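Local structure of ethyl tert-butyl ether degradation EthD protein (Ralstonia eutropha JMP134, 3BF4) at residues A38-C41 with D42-P46. The protein is of unknown function but belongs to the EthD family, whose members are generally assigned an oxidoreductase activity. The protein carries 3 engineered substitutions. Residues are numbered along the deposited sequence; the frame is centred on the assembly and turned at random.
With EDO (1,2-ethanediol), chain C.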
loop_
_atom_site.group_PDB
_atom_site.type_symbol
_atom_site.label_atom_id
_atom_site.label_comp_id
_atom_site.label_asym_id
_atom_site.label_seq_id
_atom_site.Cartn_x
_atom_site.Cartn_y
_atom_site.Cartn_z
ATOM N N ALA A 38 16.600 6.625 6.714
ATOM C CA ALA A 38 16.586 7.829 7.571
ATOM C C ALA A 38 16.343 9.094 6.748
ATOM O O ALA A 38 15.475 9.889 7.089
ATOM C CB ALA A 38 17.903 7.963 8.381
ATOM N N TYR A 39 17.112 9.273 5.673
ATOM C CA TYR A 39 16.954 10.432 4.773
ATOM C C TYR A 39 15.548 10.422 4.163
ATOM O O TYR A 39 14.867 11.443 4.121
ATOM C CB TYR A 39 18.007 10.410 3.644
ATOM C CG TYR A 39 18.031 11.668 2.788
ATOM C CD1 TYR A 39 17.078 11.871 1.763
ATOM C CD2 TYR A 39 19.000 12.663 2.994
ATOM C CE1 TYR A 39 17.091 13.021 0.979
ATOM C CE2 TYR A 39 19.020 13.837 2.198
ATOM C CZ TYR A 39 18.059 14.003 1.198
ATOM O OH TYR A 39 18.046 15.129 0.409
ATOM N N TYR A 40 15.139 9.253 3.689
ATOM C CA TYR A 40 13.824 9.070 3.089
ATOM C C TYR A 40 12.696 9.561 3.997
ATOM O O TYR A 40 11.875 10.376 3.594
ATOM C CB TYR A 40 13.614 7.594 2.741
ATOM C CG TYR A 40 12.335 7.311 2.024
ATOM C CD1 TYR A 40 12.024 7.985 0.833
ATOM C CD2 TYR A 40 11.444 6.335 2.484
ATOM C CE1 TYR A 40 10.851 7.717 0.128
ATOM C CE2 TYR A 40 10.253 6.052 1.772
ATOM C CZ TYR A 40 9.970 6.748 0.601
ATOM O OH TYR A 40 8.813 6.491 -0.077
ATOM N N CYS A 41 12.727 9.100 5.235
ATOM C CA CYS A 41 11.717 9.429 6.227
ATOM C C CYS A 41 11.746 10.855 6.805
ATOM O O CYS A 41 10.692 11.473 6.900
ATOM C CB CYS A 41 11.840 8.446 7.387
ATOM S SG CYS A 41 10.659 8.695 8.684
ATOM N N ASP A 42 12.924 11.335 7.216
ATOM C CA ASP A 42 13.037 12.674 7.863
ATOM C C ASP A 42 13.357 13.838 6.921
ATOM O O ASP A 42 13.115 14.983 7.305
ATOM C CB ASP A 42 13.892 12.750 9.184
ATOM C CG ASP A 42 14.641 11.463 9.535
ATOM O OD1 ASP A 42 13.976 10.410 9.623
ATOM O OD2 ASP A 42 15.869 11.511 9.794
ATOM N N ARG A 43 13.861 13.571 5.706
ATOM C CA ARG A 43 14.202 14.649 4.736
ATOM C C ARG A 43 13.308 14.648 3.507
ATOM O O ARG A 43 12.649 15.642 3.215
ATOM C CB ARG A 43 15.669 14.552 4.282
ATOM C CG ARG A 43 16.719 14.567 5.407
ATOM C CD ARG A 43 17.008 15.959 5.886
ATOM N NE ARG A 43 17.828 16.699 4.912
ATOM C CZ ARG A 43 19.171 16.731 4.857
ATOM N NH1 ARG A 43 19.943 16.055 5.726
ATOM N NH2 ARG A 43 19.765 17.461 3.904
ATOM N N HIS A 44 13.259 13.520 2.801
ATOM C CA HIS A 44 12.501 13.445 1.559
ATOM C C HIS A 44 10.972 13.563 1.730
ATOM O O HIS A 44 10.369 14.443 1.113
ATOM C CB HIS A 44 12.866 12.194 0.765
ATOM C CG HIS A 44 12.189 12.108 -0.569
ATOM N ND1 HIS A 44 12.579 12.863 -1.655
ATOM C CD2 HIS A 44 11.160 11.345 -0.992
ATOM C CE1 HIS A 44 11.816 12.568 -2.688
ATOM N NE2 HIS A 44 10.944 11.654 -2.311
HETATM N N MSE A 45 10.369 12.704 2.550
HETATM C CA MSE A 45 8.897 12.686 2.731
HETATM C C MSE A 45 8.280 14.005 3.240
HETATM O O MSE A 45 7.233 14.408 2.731
HETATM C CB MSE A 45 8.440 11.509 3.603
HETATM C CG MSE A 45 8.680 10.114 3.012
HETATM SE SE MSE A 45 7.706 9.815 1.385
HETATM C CE MSE A 45 5.887 9.991 2.099
ATOM N N PRO A 46 8.892 14.655 4.252
ATOM C CA PRO A 46 8.408 15.967 4.672
ATOM C C PRO A 46 8.516 17.031 3.559
ATOM O O PRO A 46 7.642 17.909 3.468
ATOM C CB PRO A 46 9.315 16.297 5.870
ATOM C CG PRO A 46 9.705 14.949 6.375
ATOM C CD PRO A 46 9.990 14.220 5.129
HETATM C C1 EDO C . 8.267 9.384 -2.275
HETATM O O1 EDO C . 8.743 8.033 -2.443
HETATM C C2 EDO C . 8.379 10.222 -3.552
HETATM O O2 EDO C . 9.438 9.754 -4.394
#
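Arg43 lays its CB over the centre of the Tyr39 ring, 3.7 Å from the centroid and only 3° off the ring normal, which qualifies as a CH-pi contact. Its chain then bends at chi2 and chi3, carrying the guanidinium outward past the ring, where one of its faces lies over Tyr39 CE2 (Arg43 CZ to CE2 3.9 Å), the planes 41° apart. Tyr40 and Met45 form a Met-aromatic contact: the selenium of this selenomethionine sits 4.4 Å from the Tyr40 centroid, obliquely, while CG rides over the ring face. Tyr40 and His44 both hold CG anti to the backbone N (chi1 -176° in each), sending their rings the same way to meet rim to rim. At their ends a 1,2-ethanediol, probably from the crystallisation liquor, hydrogen-bonds to Tyr40 OH through O1 (2.8 Å), and its O2 donates a weak hydrogen bond to His44 NE2. Asp104 takes up the other polar ends, its OD1 hydrogen-bonded to Tyr39 OH and its OD2 to His44 ND1. In the backbone, Tyr39 O receives Arg43 N (2.8 Å) and His44 N (2.9 Å) from opposite faces of its carbonyl plane, and Tyr40 O receives Met45 N. The step from i+4 (Arg43 N) to i+5 bonds (His44 N, Met45 N) marks a pi-type turn within helix 37-52, which packs Tyr40 and Met45 on the antiparallel sheet of a ferredoxin-like fold.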